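Local coordinates for uncharacterized protein (PDB 4QPV), which is of unknown function but belongs to the DUF1672 family and has a fold built on a kinked-helix-beta-beta-beta repeat, at residues E20-S25 with I269-P274; N172-L177 with T223-T228; V247-K252 with G285-E290; S261-N266 with K279-V284. One frame throughout, in Å; residues are numbered along the deposited sequence.

Interaction 1: residues E20-S25 with I269-P274; sequences EEMEAS and INTKRP
Thr271 packs against Met22, a selenomethionine here, where the N-terminal strand 21-23 pairs with the far end of strand 268-270. Followed outward, the threonine shows how one small side chain can serve two chemistries. Its CB lies 3.9 Å from the carbonyl O of Glu20. From there the branches part: with chi1 at 59°, OG1 sits between the backbone N and the carbonyl carbon, gives its hydrogen bond to the carbonyl of Pro19, and also lies 3.3 Å from Glu20 O. The methyl CG2, beside the backbone N, goes to Met22 instead, touching CB at 3.7 Å and the terminal CE at 3.8 Å. The selenomethionine chain bends at its last torsion and crosses the threonine at about a right angle, bringing CE up to the methyl.

Met22 and Ile269 form a hydrogen-bonded antiparallel pair, with Ile269 N giving to Met22 O at 2.8 Å and Met22 N giving to Ile269 O at 3.1 Å. Thr271 N adds a third bond, 3.0 Å to Glu20 O. That same Glu20 oxygen also receives a water, which donates in addition to Asn270 OD1 and accepts from Lys272 N. Asn270 OD1 is held by Arg273 N, an Asx motif that turns the chain as the strand ends. On the buried side, Ile269 CG2 rests 3.8 Å from Ala24 CA, and both residues pack on Phe226 of strand 220-227. The whole is a short two-stranded antiparallel ribbon that ties the N-terminal end of the model to a segment that begins 244 residues further on.

Interaction 2: residues N172-L177 with T223-T228; sequences NEYYYL and TTLFST
The rings of Tyr174 and Tyr176 meet strand 220-227 by their edges. At Tyr174, Leu225 brings its CD2 methyl to CD1 in the plane of the ring, 3.9 Å away, while CB of the neighbouring Glu173 lies over one face, offset toward the rim. Tyr176 repeats the scheme with Thr224, whose CG2 meets the ring edge at 3.7 Å from CD1. The ring of Tyr175 has Asn172 OD1 above one face, again toward the rim, and its hydroxyl is hydrogen-bonded to the carbonyl of Leu138. A chi1 of 65° sets this ring between its own backbone N and carbonyl carbon, leaving CB to make the cross-strand touch, 3.8 Å from Thr223 CA.

Tyr175 and Thr223 are a non-hydrogen-bonded antiparallel pair, and a single direct hydrogen bond flanks them: Thr224 N reaches Tyr174 O at 2.8 Å, from 43° out of the carbonyl plane. The turn that presents this oxygen is shaped by Asn172. Its OD1 accepts from the backbone N of both Tyr174 (an Asx turn) and Tyr175 (an Asx motif), each at 3.0 Å, and the two donors arrive from opposite faces of the amide. Thr224 OG1 is linked to Asn172 O through a water, 2.7 Å from the hydroxyl and 2.9 Å from the carbonyl.

Helix 135-147 packs on Tyr174 and Tyr175, and the contact is largely buried. Its chemistry is unevenly shared: methyl groups meet ring edges on the apolar side, one amide and one water carry the polar linkage, and the carbonyl O of Thr224 is buried with no partner, which probably carries a desolvation cost.

Interaction 3: residues V247-K252 with G285-E290; sequences VLKKKK and GVFNHE
Leu248 and Val286 bring the last turn of helix 234-249 against a classic beta bulge, in which Val286 and Phe287 both face Val260 of the neighbouring strand. The tight part is apolar. Leu248 CB meets Val286 CG1 at 3.8 Å, its CD1 lies 4.0 Å from Val286 CG2, and the two side chains cross at about a right angle; Leu262 of strand 259-265 packs on both. Phe287 extends this wedge. Its chi1 of -54° turns the ring back beside its own backbone N, so that Val286 CG1 sits over the ring centre, 3.7 Å above the plane, while the CE1 corner comes within 3.9 Å of Lys249 CA. The same valine methyl thus touches both the leucine and the phenyl face.

No direct hydrogen bond joins the two segments, and the looser, more exposed side is left to Lys249. Its aliphatic chain runs out extended, passing the bulge with CE 3.6 Å from Val286 O. At the end, the ammonium forms a salt bridge with Glu246, one turn back along the helix. It also gives a hydrogen bond to a water at 2.9 Å from NZ, and that water donates to Gly285 O at 2.7 Å.

Interaction 4: residues S261-N266 with K279-V284; sequences SLQISN and KEVIEV
Leu262 and Ile264 pair with Val284 and Ile282 in two hydrogen-bonded antiparallel rungs. Leu262 N and Val284 N each reach the other's carbonyl O at 2.8 Å. In the second rung Ile282 N to Ile264 O is 2.9 Å, and the return bond from Ile264 N to Ile282 O is longer at 3.2 Å. Side by side and pointing the same way, the two isoleucines pack through Ile264 CG2, which lies 3.8 Å from Ile282 CB. Helix 234-249 lies against this face, with Met241 on Ile264 and Thr237 on Ile282.

The other face carries Gln263 and Glu283, a non-hydrogen-bonded pair running alongside each other. Gln263 NE2 gives a weak bond to Glu283 OE1, with amide and carboxylate planes 56° apart, and Ser261 OG gives another weak bond to OE2, so each carboxylate oxygen has one neutral donor.

Beyond the ladder, Lys279 reaches back to the strand end. In the conformer described, one of two modelled, its chain bends at chi3 (70°) and delivers NZ to Ser265 OG at 2.7 Å and to Asn266 OD1 at 3.0 Å. A second shell helps to place these acceptors: Asn266 OD1 accepts from Tyr268 N as well, and Ser265 OG makes weak bonds with Leu225 O and Tyr276 OH. A water connects Asn266 N with Glu280 O where the two chains part.

With Tyr268 O as a further acceptor, the ammonium in this conformer is met by neutral oxygens from Ser265, Asn266 and Tyr268, where strand 259-265 passes to strand 268-270. Its positive charge would then probably be spread over hydroxyl, amide and carbonyl dipoles.

Interactions 2 and 4 lie on strands 220-227 and 259-265, which run parallel as neighbours in one mixed sheet; interactions 1 and 3 pack against them. Interactions 2 and 4, with centres about 9 Å apart, are joined directly: Ser227 N lies 2.8 Å from Ser265 O and Thr223 OG1 2.7 Å from Gln263 N, both probable hydrogen bonds. Phe226 links interaction 2 to interaction 1 through Ala24 CB, 3.4 Å from its CD2. Interaction 3 joins interaction 4 through Leu262, whose CD1 is 4.0 Å from Leu248 CD1. Interactions 1 and 3 have centres about 30 Å apart. With the function unknown, no site can be assigned to these contacts, and their relation is structural.

Interaction 1: residues E20-S25 with I269-P274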
# COMPACT_ATOMS: atom_id res chain seq x y z
N GLU A 20 -7.36 16.06 -16.12
CA GLU A 20 -8.08 15.53 -14.95
C GLU A 20 -7.95 14.01 -14.87
O GLU A 20 -7.77 13.45 -13.79
CB GLU A 20 -9.58 15.91 -15.02
CG GLU A 20 -10.33 15.60 -13.73
CD GLU A 20 -11.84 15.81 -13.75
OE1 GLU A 20 -12.27 16.98 -13.90
OE2 GLU A 20 -12.58 14.82 -13.55
N GLU A 21 -8.08 13.36 -16.03
CA GLU A 21 -8.00 11.91 -16.11
C GLU A 21 -7.01 11.52 -17.19
O GLU A 21 -6.85 12.25 -18.16
CB GLU A 21 -9.39 11.32 -16.39
CG GLU A 21 -9.76 10.24 -15.39
CD GLU A 21 -11.21 9.77 -15.45
OE1 GLU A 21 -11.72 9.52 -16.57
OE2 GLU A 21 -11.82 9.63 -14.37
N MSE A 22 -6.35 10.39 -16.99
CA MSE A 22 -5.37 9.82 -17.88
C MSE A 22 -5.49 8.33 -17.89
O MSE A 22 -5.97 7.75 -16.90
CB MSE A 22 -3.99 10.19 -17.29
CG MSE A 22 -2.91 10.33 -18.29
SE MSE A 22 -1.38 10.95 -17.28
CE MSE A 22 -1.62 12.69 -17.41
N GLU A 23 -4.96 7.68 -18.93
CA GLU A 23 -4.86 6.22 -18.97
C GLU A 23 -3.92 5.77 -17.85
O GLU A 23 -2.83 6.35 -17.66
CB GLU A 23 -4.35 5.73 -20.34
CG GLU A 23 -5.37 5.97 -21.43
CD GLU A 23 -4.94 5.65 -22.84
OE1 GLU A 23 -4.26 4.62 -23.04
OE2 GLU A 23 -5.35 6.40 -23.76
N ALA A 24 -4.35 4.79 -17.06
CA ALA A 24 -3.56 4.28 -15.94
C ALA A 24 -2.17 3.79 -16.38
O ALA A 24 -1.20 3.98 -15.65
CB ALA A 24 -4.29 3.17 -15.25
N SER A 25 -2.07 3.23 -17.61
CA SER A 25 -0.79 2.74 -18.16
C SER A 25 0.23 3.87 -18.39
O SER A 25 1.43 3.61 -18.46
CB SER A 25 -1.04 1.99 -19.46
OG SER A 25 -1.57 2.88 -20.43
N ILE A 269 -7.53 6.90 -14.71
CA ILE A 269 -7.17 7.21 -13.33
C ILE A 269 -7.22 8.72 -13.14
O ILE A 269 -6.79 9.48 -14.02
CB ILE A 269 -5.79 6.60 -12.90
CG1 ILE A 269 -5.55 6.70 -11.35
CG2 ILE A 269 -4.61 7.17 -13.69
CD1 ILE A 269 -6.49 5.82 -10.45
N ASN A 270 -7.78 9.16 -12.01
CA ASN A 270 -7.83 10.58 -11.67
C ASN A 270 -6.40 11.03 -11.32
O ASN A 270 -5.80 10.47 -10.41
CB ASN A 270 -8.79 10.78 -10.50
CG ASN A 270 -9.05 12.22 -10.17
OD1 ASN A 270 -8.20 12.93 -9.66
ND2 ASN A 270 -10.25 12.66 -10.46
N THR A 271 -5.85 12.01 -12.04
CA THR A 271 -4.44 12.40 -11.85
C THR A 271 -4.15 13.09 -10.51
O THR A 271 -3.10 12.83 -9.91
CB THR A 271 -3.93 13.27 -13.01
OG1 THR A 271 -4.74 14.44 -13.13
CG2 THR A 271 -3.92 12.51 -14.35
N LYS A 272 -5.05 13.97 -10.05
CA LYS A 272 -4.87 14.71 -8.81
C LYS A 272 -5.11 13.81 -7.60
O LYS A 272 -4.40 13.94 -6.59
CB LYS A 272 -5.83 15.92 -8.77
CG LYS A 272 -5.56 16.92 -7.66
CD LYS A 272 -6.64 18.01 -7.61
CE LYS A 272 -6.25 19.16 -6.73
NZ LYS A 272 -7.32 20.20 -6.64
N ARG A 273 -6.09 12.91 -7.70
CA ARG A 273 -6.51 12.00 -6.63
C ARG A 273 -6.63 10.58 -7.18
O ARG A 273 -7.74 10.11 -7.40
CB ARG A 273 -7.87 12.46 -6.06
CG ARG A 273 -7.91 13.90 -5.57
CD ARG A 273 -7.21 14.06 -4.22
NE ARG A 273 -6.72 15.42 -4.09
CZ ARG A 273 -7.48 16.46 -3.76
NH1 ARG A 273 -8.76 16.28 -3.44
NH2 ARG A 273 -6.96 17.68 -3.70
N PRO A 274 -5.48 9.86 -7.35
CA PRO A 274 -5.52 8.51 -7.97
C PRO A 274 -5.99 7.42 -7.02
O PRO A 274 -5.26 6.45 -6.76
CB PRO A 274 -4.06 8.30 -8.40
CG PRO A 274 -3.27 9.04 -7.37
CD PRO A 274 -4.09 10.29 -7.10
O HOH W 1 -7.52 14.98 -11.51

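Interaction 2: residues N172-L177 with T223-T228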
# COMPACT_ATOMS: atom_id res chain seq x y z
N ASN A 172 1.95 -3.42 -5.04
CA ASN A 172 2.70 -3.45 -6.28
C ASN A 172 1.74 -2.93 -7.38
O ASN A 172 0.67 -2.39 -7.07
CB ASN A 172 3.35 -4.82 -6.58
CG ASN A 172 2.36 -5.95 -6.67
OD1 ASN A 172 1.23 -5.78 -7.12
ND2 ASN A 172 2.78 -7.13 -6.21
N GLU A 173 2.15 -3.04 -8.64
CA GLU A 173 1.35 -2.56 -9.77
C GLU A 173 -0.06 -3.18 -9.80
O GLU A 173 -1.00 -2.52 -10.23
CB GLU A 173 2.05 -2.90 -11.09
CG GLU A 173 3.39 -2.22 -11.31
CD GLU A 173 4.24 -2.91 -12.36
OE1 GLU A 173 4.74 -4.02 -12.08
OE2 GLU A 173 4.40 -2.34 -13.46
N TYR A 174 -0.18 -4.44 -9.35
CA TYR A 174 -1.40 -5.23 -9.47
C TYR A 174 -2.29 -5.39 -8.26
O TYR A 174 -3.47 -5.66 -8.45
CB TYR A 174 -1.00 -6.64 -9.98
CG TYR A 174 -0.24 -6.56 -11.28
CD1 TYR A 174 -0.90 -6.33 -12.48
CD2 TYR A 174 1.16 -6.63 -11.30
CE1 TYR A 174 -0.20 -6.15 -13.67
CE2 TYR A 174 1.87 -6.44 -12.49
CZ TYR A 174 1.19 -6.23 -13.68
OH TYR A 174 1.87 -6.03 -14.85
N TYR A 175 -1.76 -5.26 -7.04
CA TYR A 175 -2.61 -5.43 -5.86
C TYR A 175 -2.01 -4.77 -4.65
O TYR A 175 -0.84 -4.37 -4.65
CB TYR A 175 -2.88 -6.94 -5.55
CG TYR A 175 -1.65 -7.75 -5.17
CD1 TYR A 175 -1.18 -7.75 -3.86
CD2 TYR A 175 -1.01 -8.57 -6.10
CE1 TYR A 175 -0.07 -8.52 -3.49
CE2 TYR A 175 0.08 -9.36 -5.73
CZ TYR A 175 0.56 -9.31 -4.43
OH TYR A 175 1.66 -10.05 -4.08
N TYR A 176 -2.83 -4.66 -3.60
CA TYR A 176 -2.37 -4.18 -2.32
C TYR A 176 -2.86 -5.16 -1.25
O TYR A 176 -3.84 -5.91 -1.47
CB TYR A 176 -2.79 -2.73 -2.05
CG TYR A 176 -4.28 -2.55 -1.89
CD1 TYR A 176 -5.11 -2.42 -3.01
CD2 TYR A 176 -4.87 -2.52 -0.63
CE1 TYR A 176 -6.49 -2.28 -2.87
CE2 TYR A 176 -6.25 -2.37 -0.48
CZ TYR A 176 -7.05 -2.24 -1.61
OH TYR A 176 -8.41 -2.11 -1.47
N LEU A 177 -2.16 -5.18 -0.11
CA LEU A 177 -2.43 -6.07 1.01
C LEU A 177 -2.82 -5.22 2.23
O LEU A 177 -2.20 -4.17 2.46
CB LEU A 177 -1.14 -6.91 1.26
CG LEU A 177 -1.08 -7.94 2.39
CD1 LEU A 177 -1.79 -9.19 2.02
CD2 LEU A 177 0.36 -8.36 2.63
N THR A 223 -6.92 -6.80 -5.85
CA THR A 223 -6.26 -6.36 -7.09
C THR A 223 -6.73 -4.94 -7.49
O THR A 223 -7.80 -4.49 -7.07
CB THR A 223 -6.42 -7.35 -8.26
OG1 THR A 223 -7.77 -7.32 -8.77
CG2 THR A 223 -5.93 -8.79 -7.92
N THR A 224 -5.89 -4.25 -8.29
CA THR A 224 -6.14 -2.89 -8.80
C THR A 224 -5.85 -2.98 -10.29
O THR A 224 -4.77 -2.61 -10.74
CB THR A 224 -5.27 -1.83 -8.07
OG1 THR A 224 -3.88 -2.14 -8.26
CG2 THR A 224 -5.60 -1.72 -6.56
N LEU A 225 -6.78 -3.58 -11.03
CA LEU A 225 -6.58 -3.78 -12.47
C LEU A 225 -7.37 -2.77 -13.29
O LEU A 225 -8.49 -2.40 -12.95
CB LEU A 225 -6.97 -5.21 -12.88
CG LEU A 225 -6.35 -6.34 -12.04
CD1 LEU A 225 -6.82 -7.70 -12.55
CD2 LEU A 225 -4.79 -6.26 -12.03
N PHE A 226 -6.76 -2.35 -14.39
CA PHE A 226 -7.35 -1.38 -15.31
C PHE A 226 -7.56 -2.07 -16.66
O PHE A 226 -6.59 -2.51 -17.30
CB PHE A 226 -6.43 -0.16 -15.44
CG PHE A 226 -6.19 0.56 -14.13
CD1 PHE A 226 -5.17 0.14 -13.26
CD2 PHE A 226 -6.96 1.67 -13.77
CE1 PHE A 226 -4.93 0.82 -12.06
CE2 PHE A 226 -6.66 2.39 -12.60
CZ PHE A 226 -5.66 1.96 -11.75
N SER A 227 -8.82 -2.18 -17.11
CA SER A 227 -9.11 -2.79 -18.40
C SER A 227 -8.40 -2.03 -19.54
O SER A 227 -8.27 -0.81 -19.48
CB SER A 227 -10.61 -2.78 -18.65
OG SER A 227 -10.90 -3.35 -19.92
N THR A 228 -7.97 -2.75 -20.58
CA THR A 228 -7.39 -2.11 -21.77
C THR A 228 -8.48 -1.92 -22.84
O THR A 228 -8.18 -1.40 -23.92
CB THR A 228 -6.18 -2.90 -22.33
OG1 THR A 228 -6.61 -4.20 -22.70
CG2 THR A 228 -5.01 -2.98 -21.34
O HOH W 2 -2.01 -1.39 -6.48

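Interaction 3: residues V247-K252 with G285-E290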
# COMPACT_ATOMS: atom_id res chain seq x y z
N VAL A 247 -9.41 -19.65 -12.94
CA VAL A 247 -8.01 -19.95 -13.28
C VAL A 247 -7.13 -19.82 -12.00
O VAL A 247 -6.39 -20.74 -11.66
CB VAL A 247 -7.52 -19.05 -14.45
CG1 VAL A 247 -5.99 -19.11 -14.62
CG2 VAL A 247 -8.22 -19.42 -15.75
N LEU A 248 -7.28 -18.70 -11.27
CA LEU A 248 -6.53 -18.42 -10.03
C LEU A 248 -6.75 -19.49 -8.95
O LEU A 248 -5.78 -19.94 -8.33
CB LEU A 248 -6.89 -17.02 -9.50
CG LEU A 248 -6.42 -15.87 -10.38
CD1 LEU A 248 -6.99 -14.54 -9.91
CD2 LEU A 248 -4.88 -15.81 -10.45
N LYS A 249 -8.01 -19.95 -8.76
CA LYS A 249 -8.33 -20.99 -7.77
C LYS A 249 -7.56 -22.29 -8.01
O LYS A 249 -7.30 -23.03 -7.04
CB LYS A 249 -9.83 -21.31 -7.74
CG LYS A 249 -10.70 -20.18 -7.21
CD LYS A 249 -12.18 -20.49 -7.45
CE LYS A 249 -13.03 -19.28 -7.15
NZ LYS A 249 -14.48 -19.59 -7.29
N LYS A 250 -7.17 -22.56 -9.27
CA LYS A 250 -6.45 -23.78 -9.65
C LYS A 250 -4.91 -23.62 -9.58
O LYS A 250 -4.19 -24.60 -9.81
CB LYS A 250 -6.86 -24.25 -11.05
CG LYS A 250 -8.29 -24.75 -11.13
CD LYS A 250 -8.58 -25.16 -12.56
CE LYS A 250 -10.02 -25.52 -12.79
NZ LYS A 250 -10.21 -26.09 -14.15
N LYS A 251 -4.41 -22.42 -9.23
CA LYS A 251 -2.98 -22.18 -9.06
C LYS A 251 -2.63 -22.57 -7.64
O LYS A 251 -3.08 -21.93 -6.70
CB LYS A 251 -2.60 -20.70 -9.34
CG LYS A 251 -2.95 -20.21 -10.74
CD LYS A 251 -2.03 -20.72 -11.83
CE LYS A 251 -2.81 -20.70 -13.11
NZ LYS A 251 -1.96 -20.76 -14.31
N LYS A 252 -1.86 -23.65 -7.48
CA LYS A 252 -1.53 -24.16 -6.15
C LYS A 252 -0.60 -23.25 -5.35
O LYS A 252 -0.73 -23.19 -4.13
CB LYS A 252 -0.90 -25.56 -6.25
CG LYS A 252 -1.86 -26.61 -6.80
CD LYS A 252 -1.26 -28.02 -6.77
CE LYS A 252 -1.63 -28.85 -7.98
NZ LYS A 252 -3.07 -29.24 -7.99
N GLY A 285 -14.76 -12.65 -5.97
CA GLY A 285 -14.01 -13.33 -4.92
C GLY A 285 -13.15 -14.45 -5.50
O GLY A 285 -13.57 -15.12 -6.45
N VAL A 286 -11.92 -14.61 -4.97
CA VAL A 286 -11.04 -15.70 -5.39
C VAL A 286 -10.96 -16.68 -4.20
O VAL A 286 -11.40 -17.83 -4.32
CB VAL A 286 -9.65 -15.24 -5.90
CG1 VAL A 286 -8.79 -16.44 -6.29
CG2 VAL A 286 -9.78 -14.25 -7.07
N PHE A 287 -10.45 -16.20 -3.05
CA PHE A 287 -10.36 -16.97 -1.81
C PHE A 287 -10.99 -16.18 -0.68
O PHE A 287 -10.73 -14.99 -0.56
CB PHE A 287 -8.89 -17.32 -1.45
CG PHE A 287 -8.12 -18.01 -2.54
CD1 PHE A 287 -8.57 -19.22 -3.07
CD2 PHE A 287 -6.94 -17.46 -3.02
CE1 PHE A 287 -7.86 -19.85 -4.09
CE2 PHE A 287 -6.23 -18.10 -4.04
CZ PHE A 287 -6.70 -19.29 -4.57
N ASN A 288 -11.81 -16.83 0.14
CA ASN A 288 -12.44 -16.12 1.26
C ASN A 288 -12.53 -17.02 2.48
O ASN A 288 -12.90 -18.19 2.36
CB ASN A 288 -13.81 -15.56 0.89
CG ASN A 288 -14.25 -14.47 1.83
OD1 ASN A 288 -14.99 -14.71 2.78
ND2 ASN A 288 -13.77 -13.25 1.61
N HIS A 289 -12.18 -16.47 3.65
CA HIS A 289 -12.14 -17.24 4.90
C HIS A 289 -13.08 -16.68 5.98
O HIS A 289 -13.03 -17.15 7.12
CB HIS A 289 -10.68 -17.26 5.42
CG HIS A 289 -9.72 -17.85 4.44
ND1 HIS A 289 -9.51 -19.22 4.36
CD2 HIS A 289 -8.96 -17.24 3.50
CE1 HIS A 289 -8.63 -19.39 3.39
NE2 HIS A 289 -8.27 -18.22 2.85
N GLU A 290 -13.95 -15.70 5.63
CA GLU A 290 -14.90 -15.05 6.55
C GLU A 290 -15.97 -16.02 7.08
O GLU A 290 -16.38 -16.94 6.39
CB GLU A 290 -15.58 -13.85 5.89
CG GLU A 290 -14.66 -12.65 5.67
CD GLU A 290 -15.21 -11.56 4.77
OE1 GLU A 290 -16.39 -11.19 4.93
OE2 GLU A 290 -14.43 -11.04 3.93
O HOH W 3 -15.46 -16.87 -7.19

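Interaction 4: residues S261-N266 with K279-V284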
# COMPACT_ATOMS: atom_id res chain seq x y z
N SER A 261 -9.26 -11.14 -3.54
CA SER A 261 -10.37 -10.59 -4.31
C SER A 261 -9.87 -9.93 -5.60
O SER A 261 -8.91 -9.15 -5.59
CB SER A 261 -11.12 -9.57 -3.43
OG SER A 261 -12.14 -8.87 -4.12
N LEU A 262 -10.56 -10.22 -6.69
CA LEU A 262 -10.24 -9.67 -7.99
C LEU A 262 -11.10 -8.44 -8.26
O LEU A 262 -12.33 -8.52 -8.18
CB LEU A 262 -10.53 -10.81 -9.00
CG LEU A 262 -9.88 -10.86 -10.36
CD1 LEU A 262 -8.33 -10.81 -10.27
CD2 LEU A 262 -10.32 -12.12 -11.09
N GLN A 263 -10.47 -7.29 -8.53
CA GLN A 263 -11.14 -6.06 -8.92
C GLN A 263 -10.56 -5.56 -10.23
O GLN A 263 -9.34 -5.61 -10.41
CB GLN A 263 -11.09 -4.94 -7.88
CG GLN A 263 -11.93 -5.20 -6.62
CD GLN A 263 -12.03 -3.97 -5.73
OE1 GLN A 263 -11.35 -2.97 -5.92
NE2 GLN A 263 -12.85 -4.03 -4.71
N ILE A 264 -11.44 -5.08 -11.11
CA ILE A 264 -11.08 -4.49 -12.40
C ILE A 264 -11.99 -3.28 -12.64
O ILE A 264 -13.16 -3.29 -12.26
CB ILE A 264 -11.10 -5.49 -13.60
CG1 ILE A 264 -10.32 -4.90 -14.83
CG2 ILE A 264 -12.55 -5.92 -13.96
CD1 ILE A 264 -9.94 -5.86 -15.99
N SER A 265 -11.43 -2.25 -13.27
CA SER A 265 -12.16 -1.03 -13.61
C SER A 265 -11.83 -0.60 -15.05
O SER A 265 -11.09 -1.30 -15.75
CB SER A 265 -11.82 0.08 -12.62
OG SER A 265 -10.44 0.40 -12.69
N ASN A 266 -12.27 0.60 -15.46
CA ASN A 266 -11.93 1.10 -16.80
C ASN A 266 -10.43 1.53 -16.82
O ASN A 266 -9.73 1.44 -15.80
CB ASN A 266 -12.90 2.21 -17.26
CG ASN A 266 -12.78 3.53 -16.54
OD1 ASN A 266 -11.78 3.85 -15.89
ND2 ASN A 266 -13.80 4.37 -16.69
N LYS A 279 -13.33 4.29 -7.82
CA LYS A 279 -13.69 3.90 -9.18
C LYS A 279 -14.83 2.88 -9.21
O LYS A 279 -15.07 2.20 -8.21
CB LYS A 279 -12.48 3.33 -9.92
CG LYS A 279 -11.39 4.36 -10.20
CD LYS A 279 -10.37 3.83 -11.21
CE LYS A 279 -11.00 3.72 -12.59
NZ LYS A 279 -10.13 2.97 -13.52
N GLU A 280 -15.50 2.78 -10.37
CA GLU A 280 -16.55 1.79 -10.59
C GLU A 280 -15.84 0.49 -10.92
O GLU A 280 -15.05 0.44 -11.87
CB GLU A 280 -17.52 2.23 -11.71
CG GLU A 280 -18.63 1.21 -11.96
CD GLU A 280 -19.49 1.48 -13.18
OE1 GLU A 280 -19.05 1.13 -14.30
OE2 GLU A 280 -20.62 1.99 -13.01
N VAL A 281 -16.06 -0.54 -10.11
CA VAL A 281 -15.33 -1.79 -10.35
C VAL A 281 -16.24 -2.99 -10.41
O VAL A 281 -17.33 -2.98 -9.86
CB VAL A 281 -14.25 -2.04 -9.23
CG1 VAL A 281 -13.16 -0.97 -9.22
CG2 VAL A 281 -14.89 -2.18 -7.84
N ILE A 282 -15.72 -4.04 -11.03
CA ILE A 282 -16.21 -5.40 -10.97
C ILE A 282 -15.44 -6.02 -9.82
O ILE A 282 -14.22 -5.84 -9.77
CB ILE A 282 -15.94 -6.20 -12.28
CG1 ILE A 282 -16.79 -5.71 -13.44
CG2 ILE A 282 -16.12 -7.72 -12.06
CD1 ILE A 282 -16.28 -6.23 -14.77
N GLU A 283 -16.12 -6.77 -8.94
CA GLU A 283 -15.42 -7.48 -7.86
C GLU A 283 -15.80 -8.95 -7.92
O GLU A 283 -16.99 -9.26 -7.96
CB GLU A 283 -15.73 -6.86 -6.50
CG GLU A 283 -14.79 -7.33 -5.40
CD GLU A 283 -15.01 -6.65 -4.06
OE1 GLU A 283 -15.42 -5.47 -4.03
OE2 GLU A 283 -14.75 -7.31 -3.02
N VAL A 284 -14.80 -9.84 -7.98
CA VAL A 284 -15.03 -11.29 -7.97
C VAL A 284 -14.15 -11.91 -6.89
O VAL A 284 -12.93 -11.71 -6.91
CB VAL A 284 -14.82 -11.98 -9.35
CG1 VAL A 284 -15.00 -13.49 -9.23
CG2 VAL A 284 -15.75 -11.42 -10.42
O HOH W 4 -14.56 1.91 -14.13